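Local coordinates for protein p-nitrophenyl phosphatase (Pho2) (Archaeoglobus fulgidus, PDB 3QGM) that probably hydrolyses phosphate esters as a metal-dependent phosphatase of the haloacid dehalogenase superfamily, and holds a calcium ion in this crystal form, at residues G10-I15 and E195-L200; E31-L36 and K41-V46; M168-L173 and R179-V184; F94-E99 and T135-A140. All blocks are in the same frame, centred on the assembly; numbering follows the deposited sequence.

Contact 1. Residues G10-I15 and E195-L200; sequences GYIIDI and EALDIL. With CA (calcium ion), chain E.
The side chains that touch here, Ile12 with Ala196, Leu197 and Leu200, are all aliphatic; the flat carboxylate of Asp14, two residues further along the strand, faces the calcium ion. Both its oxygens grip the metal, OD2 of Asp14 at 2.4 Å and OD1 of Asp14 at 2.6 Å. Three waters, the backbone oxygen of Asp16 and OD1 of Asp212 complete the ligands. The placement of Asp14 and Asp16 fits the DxDx(T/V) motif of haloacid dehalogenase enzymes; in related enzymes the first aspartate of this motif is the nucleophile, a role Asp14 probably shares.

Away from the metal, Ile12 carries the packing. CG1 stands anti to the carbonyl carbon (chi1 -68°) and the chain runs on extended, which carries CD1 of Ile12 to 3.8 Å from CB of Ala196. One carbon nearer the strand, CG1 of Ile12 rests 3.9 Å from CD1 of Leu200, and CD2 of Leu197 touches the end of the isoleucine more loosely. The helix runs at 138° to the strand, over the face of the parallel sheet where Ile12 also touches Ile44, Val46, Val207 and Val209.

No hydrogen bond joins the two segments, so the direct contact between them is apolar packing, set apart from the metal-binding carboxylate of Asp14.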
loop_
_atom_site.group_PDB
_atom_site.type_symbol
_atom_site.label_atom_id
_atom_site.label_comp_id
_atom_site.label_asym_id
_atom_site.label_seq_id
_atom_site.Cartn_x
_atom_site.Cartn_y
_atom_site.Cartn_z
ATOM N N GLY A 10 -29.390 2.774 25.570
ATOM C CA GLY A 10 -29.104 2.858 24.134
ATOM C C GLY A 10 -28.195 1.795 23.555
ATOM O O GLY A 10 -27.457 1.111 24.266
ATOM N N TYR A 11 -28.250 1.690 22.235
ATOM C CA TYR A 11 -27.527 0.665 21.478
ATOM C C TYR A 11 -26.878 1.306 20.252
ATOM O O TYR A 11 -27.523 1.990 19.487
ATOM C CB TYR A 11 -28.489 -0.449 21.064
ATOM C CG TYR A 11 -28.998 -1.178 22.272
ATOM C CD1 TYR A 11 -28.331 -2.299 22.762
ATOM C CD2 TYR A 11 -30.087 -0.710 22.980
ATOM C CE1 TYR A 11 -28.755 -2.941 23.893
ATOM C CE2 TYR A 11 -30.508 -1.352 24.147
ATOM C CZ TYR A 11 -29.836 -2.463 24.596
ATOM O OH TYR A 11 -30.238 -3.121 25.757
ATOM N N ILE A 12 -25.586 1.093 20.112
ATOM C CA ILE A 12 -24.830 1.470 18.926
ATOM C C ILE A 12 -24.748 0.186 18.129
ATOM O O ILE A 12 -24.107 -0.781 18.574
ATOM C CB ILE A 12 -23.435 1.975 19.275
ATOM C CG1 ILE A 12 -23.597 3.311 20.007
ATOM C CG2 ILE A 12 -22.584 2.120 17.974
ATOM C CD1 ILE A 12 -22.296 3.978 20.466
ATOM N N ILE A 13 -25.449 0.173 16.983
ATOM C CA ILE A 13 -25.635 -1.061 16.196
ATOM C C ILE A 13 -24.914 -1.000 14.849
ATOM O O ILE A 13 -25.139 -0.136 14.012
ATOM C CB ILE A 13 -27.108 -1.463 16.065
ATOM C CG1 ILE A 13 -27.755 -1.579 17.461
ATOM C CG2 ILE A 13 -27.214 -2.802 15.372
ATOM C CD1 ILE A 13 -29.258 -1.958 17.427
ATOM N N ASP A 14 -23.961 -1.901 14.683
ATOM C CA ASP A 14 -23.354 -2.160 13.348
ATOM C C ASP A 14 -24.474 -2.625 12.394
ATOM O O ASP A 14 -25.378 -3.373 12.805
ATOM C CB ASP A 14 -22.256 -3.198 13.573
ATOM C CG ASP A 14 -21.709 -3.862 12.311
ATOM O OD1 ASP A 14 -21.480 -3.265 11.218
ATOM O OD2 ASP A 14 -21.454 -5.066 12.485
ATOM N N ILE A 15 -24.444 -2.147 11.149
ATOM C CA ILE A 15 -25.450 -2.516 10.150
ATOM C C ILE A 15 -25.055 -3.834 9.456
ATOM O O ILE A 15 -25.770 -4.828 9.578
ATOM C CB ILE A 15 -25.616 -1.421 9.100
ATOM C CG1 ILE A 15 -26.124 -0.120 9.751
ATOM C CG2 ILE A 15 -26.587 -1.849 7.964
ATOM C CD1 ILE A 15 -26.050 1.098 8.823
ATOM N N GLU A 195 -18.927 10.432 18.641
ATOM C CA GLU A 195 -19.987 11.148 17.940
ATOM C C GLU A 195 -21.324 10.453 18.188
ATOM O O GLU A 195 -22.344 11.129 18.364
ATOM C CB GLU A 195 -19.725 11.309 16.442
ATOM C CG GLU A 195 -20.863 11.998 15.662
ATOM C CD GLU A 195 -21.045 13.487 16.001
ATOM O OE1 GLU A 195 -20.249 14.036 16.794
ATOM O OE2 GLU A 195 -21.983 14.111 15.468
ATOM N N ALA A 196 -21.314 9.123 18.193
ATOM C CA ALA A 196 -22.547 8.356 18.351
ATOM C C ALA A 196 -23.150 8.538 19.756
ATOM O O ALA A 196 -24.373 8.683 19.899
ATOM C CB ALA A 196 -22.326 6.869 18.058
ATOM N N LEU A 197 -22.288 8.516 20.767
ATOM C CA LEU A 197 -22.666 8.857 22.158
ATOM C C LEU A 197 -23.321 10.257 22.308
ATOM O O LEU A 197 -24.404 10.391 22.890
ATOM C CB LEU A 197 -21.436 8.775 23.045
ATOM C CG LEU A 197 -20.911 7.380 23.330
ATOM C CD1 LEU A 197 -19.774 7.432 24.357
ATOM C CD2 LEU A 197 -22.017 6.497 23.878
ATOM N N ASP A 198 -22.657 11.265 21.747
ATOM C CA ASP A 198 -23.145 12.630 21.692
ATOM C C ASP A 198 -24.530 12.687 21.032
ATOM O O ASP A 198 -25.458 13.323 21.540
ATOM C CB ASP A 198 -22.143 13.496 20.896
ATOM C CG ASP A 198 -22.302 15.000 21.174
ATOM O OD1 ASP A 198 -23.329 15.571 20.782
ATOM O OD2 ASP A 198 -21.376 15.606 21.781
ATOM N N ILE A 199 -24.674 12.017 19.892
ATOM C CA ILE A 199 -25.970 11.941 19.217
ATOM C C ILE A 199 -26.984 11.277 20.147
ATOM O O ILE A 199 -28.066 11.802 20.335
ATOM C CB ILE A 199 -25.868 11.205 17.842
ATOM C CG1 ILE A 199 -25.127 12.110 16.828
ATOM C CG2 ILE A 199 -27.275 10.805 17.308
ATOM C CD1 ILE A 199 -24.714 11.409 15.546
ATOM N N LEU A 200 -26.625 10.151 20.756
ATOM C CA LEU A 200 -27.540 9.440 21.637
ATOM C C LEU A 200 -27.895 10.304 22.860
ATOM O O LEU A 200 -28.963 10.174 23.426
ATOM C CB LEU A 200 -26.934 8.111 22.109
ATOM C CG LEU A 200 -26.930 6.919 21.130
ATOM C CD1 LEU A 200 -26.052 5.805 21.655
ATOM C CD2 LEU A 200 -28.344 6.410 20.837
HETATM CA CA CA E . -20.215 -5.461 10.492
HETATM O O HOH W 1 -19.453 -7.114 8.864
HETATM O O HOH W 2 -19.582 -4.040 8.735
HETATM O O HOH W 3 -18.491 -4.688 11.485
#

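Contact 2. Residues E31-L36 and K41-V46; sequences EGVKKL and KKIIFV
Val33 sets CG1 anti to its backbone N (chi1 165°), a rotation that turns both methyls to the strand, and Phe45, with CG anti to the carbonyl carbon (chi1 -62°), extends its ring to meet them from the opposite direction. CG1 of Val33 lies in the ring plane, at the edge, 3.8 Å from CZ of Phe45; CG2 of Val33 sits beside it, 3.8 Å from CE2 of Phe45. One face of the ring is taken by CG2 of Ile43, 3.7 Å above the plane and displaced toward the rim.

Ile43 also reaches the helix with its other branch, crossing Leu36 at about a right angle: its CD1 touches CB of Leu36 at 3.7 Å and the CD1 methyl of Leu36 as well. Helix 27-38 is the crossover helix of a beta-alpha-beta unit in the Rossmann-like core, linking strand 10-14 to its parallel neighbour 42-47. It packs on the sheet face opposite helix 190-200, and helix 259-264 adds Leu259 and Val263 against Val33 and Leu36.

At the turn between helix and strand, N of Lys41 donates to O of Leu36 (3.0 Å, N-H...O 152°). Next to this bond the lysine bends at its second torsion, and its CG lies 3.8 Å from CD2 of Leu36. The far end of Lys41 then leaves the helix for a salt bridge to Asp7. Toward the loop that follows strand 10-14, the Phe45 side chain also touches Ile15 and Ile19, and it lies about 8 Å from the side chain of the metal-binding Asp14.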
loop_
_atom_site.group_PDB
_atom_site.type_symbol
_atom_site.label_atom_id
_atom_site.label_comp_id
_atom_site.label_asym_id
_atom_site.label_seq_id
_atom_site.Cartn_x
_atom_site.Cartn_y
_atom_site.Cartn_z
ATOM N N GLU A 31 -36.053 -7.832 12.836
ATOM C CA GLU A 31 -36.953 -8.109 13.928
ATOM C C GLU A 31 -36.406 -7.497 15.232
ATOM O O GLU A 31 -37.111 -6.824 15.977
ATOM C CB GLU A 31 -37.078 -9.624 14.130
ATOM C CG GLU A 31 -37.976 -10.461 13.153
ATOM C CD GLU A 31 -37.891 -12.001 13.468
ATOM O OE1 GLU A 31 -38.602 -12.441 14.422
ATOM O OE2 GLU A 31 -37.113 -12.759 12.783
ATOM N N GLY A 32 -35.135 -7.751 15.515
ATOM C CA GLY A 32 -34.520 -7.265 16.734
ATOM C C GLY A 32 -34.556 -5.767 16.865
ATOM O O GLY A 32 -34.761 -5.231 17.951
ATOM N N VAL A 33 -34.330 -5.068 15.762
ATOM C CA VAL A 33 -34.392 -3.608 15.801
ATOM C C VAL A 33 -35.791 -3.190 16.145
ATOM O O VAL A 33 -36.014 -2.343 17.006
ATOM C CB VAL A 33 -34.026 -2.981 14.447
ATOM C CG1 VAL A 33 -34.458 -1.468 14.424
ATOM C CG2 VAL A 33 -32.551 -3.127 14.189
ATOM N N LYS A 34 -36.753 -3.793 15.454
ATOM C CA LYS A 34 -38.135 -3.442 15.680
ATOM C C LYS A 34 -38.542 -3.684 17.124
ATOM O O LYS A 34 -39.165 -2.815 17.738
ATOM C CB LYS A 34 -39.040 -4.196 14.703
ATOM C CG LYS A 34 -38.850 -3.771 13.238
ATOM C CD LYS A 34 -39.972 -4.380 12.381
ATOM C CE LYS A 34 -39.737 -4.210 10.897
ATOM N NZ LYS A 34 -40.713 -5.011 10.085
ATOM N N LYS A 35 -38.177 -4.837 17.693
ATOM C CA LYS A 35 -38.483 -5.103 19.100
ATOM C C LYS A 35 -37.802 -4.109 20.040
ATOM O O LYS A 35 -38.392 -3.737 21.074
ATOM C CB LYS A 35 -38.151 -6.549 19.525
ATOM C CG LYS A 35 -39.166 -7.616 19.047
ATOM C CD LYS A 35 -38.898 -8.133 17.616
ATOM C CE LYS A 35 -39.607 -9.478 17.289
ATOM N NZ LYS A 35 -39.716 -9.713 15.787
ATOM N N LEU A 36 -36.587 -3.670 19.682
ATOM C CA LEU A 36 -35.870 -2.648 20.465
ATOM C C LEU A 36 -36.553 -1.265 20.498
ATOM O O LEU A 36 -36.566 -0.627 21.542
ATOM C CB LEU A 36 -34.419 -2.472 19.973
ATOM C CG LEU A 36 -33.362 -3.448 20.512
ATOM C CD1 LEU A 36 -31.991 -3.128 19.901
ATOM C CD2 LEU A 36 -33.297 -3.419 22.036
ATOM N N LYS A 41 -36.046 1.635 23.403
ATOM C CA LYS A 41 -34.594 1.830 23.478
ATOM C C LYS A 41 -34.198 2.739 22.330
ATOM O O LYS A 41 -34.806 2.685 21.242
ATOM C CB LYS A 41 -33.813 0.521 23.379
ATOM C CG LYS A 41 -34.205 -0.590 24.338
ATOM C CD LYS A 41 -34.159 -0.204 25.818
ATOM C CE LYS A 41 -33.871 -1.444 26.668
ATOM N NZ LYS A 41 -33.837 -1.203 28.174
ATOM N N LYS A 42 -33.212 3.590 22.588
ATOM C CA LYS A 42 -32.690 4.481 21.585
ATOM C C LYS A 42 -31.609 3.702 20.840
ATOM O O LYS A 42 -30.916 2.863 21.430
ATOM C CB LYS A 42 -32.064 5.722 22.219
ATOM C CG LYS A 42 -32.989 6.567 23.106
ATOM C CD LYS A 42 -32.104 7.531 23.897
ATOM C CE LYS A 42 -32.765 8.881 24.246
ATOM N NZ LYS A 42 -32.172 10.011 23.482
ATOM N N ILE A 43 -31.467 3.987 19.554
ATOM C CA ILE A 43 -30.568 3.242 18.699
ATOM C C ILE A 43 -29.860 4.208 17.797
ATOM O O ILE A 43 -30.432 5.197 17.363
ATOM C CB ILE A 43 -31.350 2.199 17.837
ATOM C CG1 ILE A 43 -32.029 1.166 18.731
ATOM C CG2 ILE A 43 -30.419 1.476 16.863
ATOM C CD1 ILE A 43 -32.635 0.034 17.959
ATOM N N ILE A 44 -28.595 3.949 17.538
ATOM C CA ILE A 44 -27.911 4.610 16.464
ATOM C C ILE A 44 -27.167 3.541 15.679
ATOM O O ILE A 44 -26.449 2.697 16.247
ATOM C CB ILE A 44 -27.006 5.742 16.929
ATOM C CG1 ILE A 44 -26.371 6.452 15.718
ATOM C CG2 ILE A 44 -25.915 5.249 17.843
ATOM C CD1 ILE A 44 -25.897 7.903 16.022
ATOM N N PHE A 45 -27.383 3.558 14.374
ATOM C CA PHE A 45 -26.751 2.605 13.464
ATOM C C PHE A 45 -25.405 3.197 13.019
ATOM O O PHE A 45 -25.341 4.361 12.604
ATOM C CB PHE A 45 -27.660 2.347 12.273
ATOM C CG PHE A 45 -28.978 1.731 12.639
ATOM C CD1 PHE A 45 -30.119 2.515 12.739
ATOM C CD2 PHE A 45 -29.091 0.359 12.883
ATOM C CE1 PHE A 45 -31.351 1.956 13.110
ATOM C CE2 PHE A 45 -30.317 -0.208 13.243
ATOM C CZ PHE A 45 -31.449 0.595 13.353
ATOM N N VAL A 46 -24.320 2.445 13.160
ATOM C CA VAL A 46 -22.990 3.005 12.882
ATOM C C VAL A 46 -22.297 2.124 11.864
ATOM O O VAL A 46 -22.214 0.924 12.065
ATOM C CB VAL A 46 -22.135 3.175 14.155
ATOM C CG1 VAL A 46 -20.697 3.601 13.812
ATOM C CG2 VAL A 46 -22.729 4.233 15.110
#

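Contact 3. Residues M168-L173 and R179-V184; sequences MIIGAL and REPDVV
A single water joins Arg179 to Ile170, donating one hydrogen to each backbone carbonyl: O of Arg179 at 2.6 Å and O of Ile170 at 2.7 Å. Both of its hydrogens are thereby spent on the two segments, and two carbonyls that could not bond to one another are linked.

Beside the water the contact is apolar. Ile170 crosses the Pro181 ring at about a right angle, with its CG2 3.6 Å from CD of Pro181; CG1 of Ile170 also meets the ring, 4.0 Å from CG of Pro181. A chi1 of -63° sets CG1 of Ile170 anti to the carbonyl carbon and leaves CG2 anti to the backbone N, against the rigid proline.

The loop itself is braced by Arg179 and Asp182. NH2 of Arg179 makes a salt bridge to OD2 of Asp182 (2.9 Å), and OD1 of Asp182 lies in the guanidinium plane as a weak second acceptor. NH1 of Arg179 bonds to the backbone oxygens of Ile145 and Cys141, while OD2 of Asp182 also accepts from N of Tyr147. Together these bonds probably restrict the turning of the guanidinium.

Trp175 of the second subunit packs on Ile170 and Glu180, bringing the dimer interface up to the contact. Within the chain, helix 167-177 leads through this loop into strand 183-184, an outermost strand of the five-stranded sheet, beside strand 146-149, whose Tyr147 touches Leu173 and Pro181.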
loop_
_atom_site.group_PDB
_atom_site.type_symbol
_atom_site.label_atom_id
_atom_site.label_comp_id
_atom_site.label_asym_id
_atom_site.label_seq_id
_atom_site.Cartn_x
_atom_site.Cartn_y
_atom_site.Cartn_z
HETATM N N MSE A 168 -5.907 -0.231 2.304
HETATM C CA MSE A 168 -4.972 -0.362 1.240
HETATM C C MSE A 168 -4.257 0.957 0.924
HETATM O O MSE A 168 -3.014 0.968 0.708
HETATM C CB MSE A 168 -5.626 -0.877 -0.010
HETATM C CG MSE A 168 -4.574 -1.311 -0.967
HETATM SE SE MSE A 168 -4.311 0.103 -2.187
HETATM C CE MSE A 168 -5.669 -0.721 -3.325
ATOM N N ILE A 169 -5.030 2.042 0.872
ATOM C CA ILE A 169 -4.481 3.350 0.534
ATOM C C ILE A 169 -3.658 3.808 1.758
ATOM O O ILE A 169 -2.540 4.267 1.632
ATOM C CB ILE A 169 -5.569 4.390 0.149
ATOM C CG1 ILE A 169 -6.316 3.938 -1.128
ATOM C CG2 ILE A 169 -4.928 5.750 -0.047
ATOM C CD1 ILE A 169 -7.574 4.697 -1.436
ATOM N N ILE A 170 -4.159 3.575 2.960
ATOM C CA ILE A 170 -3.377 3.899 4.147
ATOM C C ILE A 170 -2.031 3.223 4.187
ATOM O O ILE A 170 -1.032 3.839 4.549
ATOM C CB ILE A 170 -4.151 3.598 5.452
ATOM C CG1 ILE A 170 -5.396 4.482 5.527
ATOM C CG2 ILE A 170 -3.248 3.848 6.676
ATOM C CD1 ILE A 170 -6.543 3.930 6.420
ATOM N N GLY A 171 -2.019 1.940 3.871
ATOM C CA GLY A 171 -0.811 1.169 3.871
ATOM C C GLY A 171 0.165 1.624 2.802
ATOM O O GLY A 171 1.382 1.730 3.053
ATOM N N ALA A 172 -0.360 1.917 1.616
ATOM C CA ALA A 172 0.492 2.444 0.539
ATOM C C ALA A 172 1.182 3.747 0.964
ATOM O O ALA A 172 2.367 3.874 0.839
ATOM C CB ALA A 172 -0.299 2.637 -0.737
ATOM N N LEU A 173 0.420 4.694 1.495
ATOM C CA LEU A 173 0.939 5.991 1.891
ATOM C C LEU A 173 1.924 5.872 3.044
ATOM O O LEU A 173 2.983 6.496 3.013
ATOM C CB LEU A 173 -0.214 6.918 2.261
ATOM C CG LEU A 173 -1.112 7.322 1.103
ATOM C CD1 LEU A 173 -2.264 8.158 1.645
ATOM C CD2 LEU A 173 -0.273 8.064 0.003
ATOM N N ARG A 179 3.976 8.328 6.938
ATOM C CA ARG A 179 2.803 8.907 7.634
ATOM C C ARG A 179 1.643 7.932 7.732
ATOM O O ARG A 179 1.205 7.369 6.710
ATOM C CB ARG A 179 2.261 10.135 6.886
ATOM C CG ARG A 179 3.199 11.276 6.845
ATOM C CD ARG A 179 2.474 12.502 6.372
ATOM N NE ARG A 179 1.466 12.992 7.304
ATOM C CZ ARG A 179 0.592 13.967 6.996
ATOM N NH1 ARG A 179 0.575 14.532 5.795
ATOM N NH2 ARG A 179 -0.283 14.372 7.882
ATOM N N GLU A 180 1.109 7.781 8.935
ATOM C CA GLU A 180 -0.220 7.229 9.108
ATOM C C GLU A 180 -1.207 8.366 9.111
ATOM O O GLU A 180 -0.808 9.529 9.219
ATOM C CB GLU A 180 -0.306 6.500 10.439
ATOM C CG GLU A 180 0.693 5.358 10.515
ATOM C CD GLU A 180 0.564 4.621 11.783
ATOM O OE1 GLU A 180 -0.385 3.814 11.886
ATOM O OE2 GLU A 180 1.367 4.900 12.672
ATOM N N PRO A 181 -2.499 8.059 9.031
ATOM C CA PRO A 181 -3.435 9.181 9.145
ATOM C C PRO A 181 -3.313 9.924 10.479
ATOM O O PRO A 181 -3.035 9.291 11.528
ATOM C CB PRO A 181 -4.815 8.496 9.023
ATOM C CG PRO A 181 -4.533 7.263 8.231
ATOM C CD PRO A 181 -3.191 6.793 8.771
ATOM N N ASP A 182 -3.520 11.248 10.450
ATOM C CA ASP A 182 -3.624 12.044 11.707
ATOM C C ASP A 182 -4.841 11.595 12.527
ATOM O O ASP A 182 -4.804 11.538 13.763
ATOM C CB ASP A 182 -3.709 13.556 11.381
ATOM C CG ASP A 182 -2.441 14.070 10.656
ATOM O OD1 ASP A 182 -1.344 13.709 11.119
ATOM O OD2 ASP A 182 -2.518 14.810 9.656
ATOM N N VAL A 183 -5.920 11.242 11.816
ATOM C CA VAL A 183 -7.176 10.859 12.427
ATOM C C VAL A 183 -7.785 9.767 11.567
ATOM O O VAL A 183 -7.888 9.924 10.368
ATOM C CB VAL A 183 -8.161 12.051 12.469
ATOM C CG1 VAL A 183 -9.513 11.633 13.087
ATOM C CG2 VAL A 183 -7.551 13.216 13.260
ATOM N N VAL A 184 -8.130 8.644 12.184
ATOM C CA VAL A 184 -8.996 7.656 11.574
ATOM C C VAL A 184 -10.389 7.835 12.220
ATOM O O VAL A 184 -10.503 7.849 13.453
ATOM C CB VAL A 184 -8.456 6.278 11.843
ATOM C CG1 VAL A 184 -9.379 5.206 11.225
ATOM C CG2 VAL A 184 -6.952 6.137 11.289
HETATM O O HOH W 4 -1.010 6.253 5.809
#

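Contact 4. Residues F94-E99 and T135-A140; sequences FTTGEE and TKALRA
Phe94 and Lys136 cross at about a right angle, the outer end of the ring set against the aliphatic part of the lysine. CB of Lys136 comes to 3.4 Å from CZ of Phe94, a close fit, and further along the chain CD of Lys136 lies 3.8 Å from CE1 of Phe94. The ring is sent toward the helix by a chi1 of 168°, with CG anti to the backbone N. Beyond CD the lysine bends away and its NZ pairs with Glu132. With an alanine here in place of Phe94, a gap would probably open under helix 131-143 and the Lys136 stem would be freer to move.

Alongside, CG2 of Thr96 meets CB of Ala137 at 3.8 Å, while the hydroxyl of Thr96 is bonded to the Gly124 oxygen. Just after the strand, N of Gly97 donates to OG1 of Thr95 (3.0 Å) in an ST turn.

Helix 131-143 thus packs against the five-stranded parallel sheet at strand 92-95, which lies next to strand 120-123. Helix 167-177 adjoins both segments, through Ile169 and Leu173, and Arg139 reaches Asp160 of the second subunit.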
loop_
_atom_site.group_PDB
_atom_site.type_symbol
_atom_site.label_atom_id
_atom_site.label_comp_id
_atom_site.label_asym_id
_atom_site.label_seq_id
_atom_site.Cartn_x
_atom_site.Cartn_y
_atom_site.Cartn_z
ATOM N N PHE A 94 -8.980 17.493 -0.599
ATOM C CA PHE A 94 -8.730 16.565 -1.703
ATOM C C PHE A 94 -8.970 15.168 -1.144
ATOM O O PHE A 94 -8.514 14.832 -0.031
ATOM C CB PHE A 94 -7.317 16.709 -2.242
ATOM C CG PHE A 94 -6.920 15.592 -3.164
ATOM C CD1 PHE A 94 -7.294 15.612 -4.485
ATOM C CD2 PHE A 94 -6.256 14.495 -2.682
ATOM C CE1 PHE A 94 -6.963 14.581 -5.327
ATOM C CE2 PHE A 94 -5.938 13.443 -3.501
ATOM C CZ PHE A 94 -6.301 13.488 -4.845
ATOM N N THR A 95 -9.752 14.393 -1.872
ATOM C CA THR A 95 -10.088 13.031 -1.478
ATOM C C THR A 95 -9.739 11.971 -2.541
ATOM O O THR A 95 -9.779 12.253 -3.739
ATOM C CB THR A 95 -11.545 12.924 -1.111
ATOM O OG1 THR A 95 -11.781 11.637 -0.575
ATOM C CG2 THR A 95 -12.457 13.169 -2.386
ATOM N N THR A 96 -9.388 10.765 -2.076
ATOM C CA THR A 96 -9.166 9.615 -2.942
ATOM C C THR A 96 -10.488 8.852 -3.151
ATOM O O THR A 96 -10.540 7.883 -3.899
ATOM C CB THR A 96 -8.158 8.616 -2.338
ATOM O OG1 THR A 96 -8.642 8.139 -1.073
ATOM C CG2 THR A 96 -6.787 9.250 -2.127
ATOM N N GLY A 97 -11.551 9.327 -2.502
ATOM C CA GLY A 97 -12.735 8.525 -2.284
ATOM C C GLY A 97 -13.740 8.594 -3.403
ATOM O O GLY A 97 -13.533 9.266 -4.395
ATOM N N GLU A 98 -14.809 7.829 -3.247
ATOM C CA GLU A 98 -15.845 7.708 -4.276
ATOM C C GLU A 98 -16.941 8.795 -4.132
ATOM O O GLU A 98 -16.866 9.663 -3.249
ATOM C CB GLU A 98 -16.484 6.327 -4.173
ATOM C CG GLU A 98 -15.522 5.176 -4.488
ATOM C CD GLU A 98 -16.237 3.902 -4.792
ATOM O OE1 GLU A 98 -17.485 3.925 -4.811
ATOM O OE2 GLU A 98 -15.552 2.870 -4.976
ATOM N N GLU A 99 -17.960 8.728 -4.974
ATOM C CA GLU A 99 -18.946 9.817 -5.025
ATOM C C GLU A 99 -19.707 10.082 -3.734
ATOM O O GLU A 99 -20.042 11.206 -3.449
ATOM C CB GLU A 99 -19.931 9.598 -6.182
ATOM C CG GLU A 99 -19.170 9.442 -7.426
ATOM C CD GLU A 99 -19.861 9.915 -8.630
ATOM O OE1 GLU A 99 -21.064 9.630 -8.783
ATOM O OE2 GLU A 99 -19.155 10.558 -9.426
ATOM N N THR A 135 -0.764 8.940 -7.073
ATOM C CA THR A 135 0.255 9.972 -7.182
ATOM C C THR A 135 -0.211 11.213 -6.450
ATOM O O THR A 135 0.561 11.825 -5.701
ATOM C CB THR A 135 0.568 10.312 -8.650
ATOM O OG1 THR A 135 1.162 9.182 -9.272
ATOM C CG2 THR A 135 1.507 11.460 -8.811
ATOM N N LYS A 136 -1.455 11.593 -6.673
ATOM C CA LYS A 136 -1.972 12.808 -6.029
ATOM C C LYS A 136 -1.978 12.702 -4.507
ATOM O O LYS A 136 -1.615 13.641 -3.827
ATOM C CB LYS A 136 -3.360 13.161 -6.547
ATOM C CG LYS A 136 -3.408 13.514 -8.067
ATOM C CD LYS A 136 -4.770 14.078 -8.418
ATOM C CE LYS A 136 -4.786 14.799 -9.771
ATOM N NZ LYS A 136 -5.567 14.023 -10.758
ATOM N N ALA A 137 -2.393 11.545 -4.004
ATOM C CA ALA A 137 -2.436 11.262 -2.559
ATOM C C ALA A 137 -1.043 11.297 -2.002
ATOM O O ALA A 137 -0.802 11.935 -0.994
ATOM C CB ALA A 137 -3.065 9.865 -2.302
ATOM N N LEU A 138 -0.126 10.596 -2.671
ATOM C CA LEU A 138 1.283 10.643 -2.325
ATOM C C LEU A 138 1.770 12.118 -2.201
ATOM O O LEU A 138 2.390 12.519 -1.207
ATOM C CB LEU A 138 2.117 9.859 -3.354
ATOM C CG LEU A 138 3.638 10.093 -3.290
ATOM C CD1 LEU A 138 4.170 9.456 -1.983
ATOM C CD2 LEU A 138 4.341 9.543 -4.516
ATOM N N ARG A 139 1.515 12.914 -3.225
ATOM C CA ARG A 139 2.020 14.290 -3.176
ATOM C C ARG A 139 1.367 15.085 -2.048
ATOM O O ARG A 139 2.043 15.829 -1.352
ATOM C CB ARG A 139 1.859 14.950 -4.536
ATOM C CG ARG A 139 2.752 14.251 -5.575
ATOM C CD ARG A 139 2.578 14.846 -6.955
ATOM N NE ARG A 139 3.397 14.197 -7.930
ATOM C CZ ARG A 139 3.350 14.434 -9.237
ATOM N NH1 ARG A 139 2.506 15.342 -9.731
ATOM N NH2 ARG A 139 4.175 13.769 -10.044
ATOM N N ALA A 140 0.070 14.909 -1.841
ATOM C CA ALA A 140 -0.625 15.555 -0.706
ATOM C C ALA A 140 -0.051 15.156 0.657
ATOM O O ALA A 140 0.143 15.973 1.598
ATOM C CB ALA A 140 -2.125 15.224 -0.774
#

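In the fold
From the N terminus, strand 10-14 opens the longest loop, closed some 180 residues later when helix 190-200 packs on it in contact 1. All the other contacts lie within that span. Contact 2 closes first, over a short turn, on the opposite face of the same six-stranded sheet; strands 10-14 and 42-47 are neighbours there. Contacts 4 and 3 follow in series, without crossing, in the second sheet, whose insertion in sequence between core strands 73-75 and 207-211 is consistent with a cap domain. They touch each other, and both reach the second subunit. Contact 1 thereby rejoins the chain to the metal-binding core after its excursion; its centre lies about 25 Å from that of contact 3.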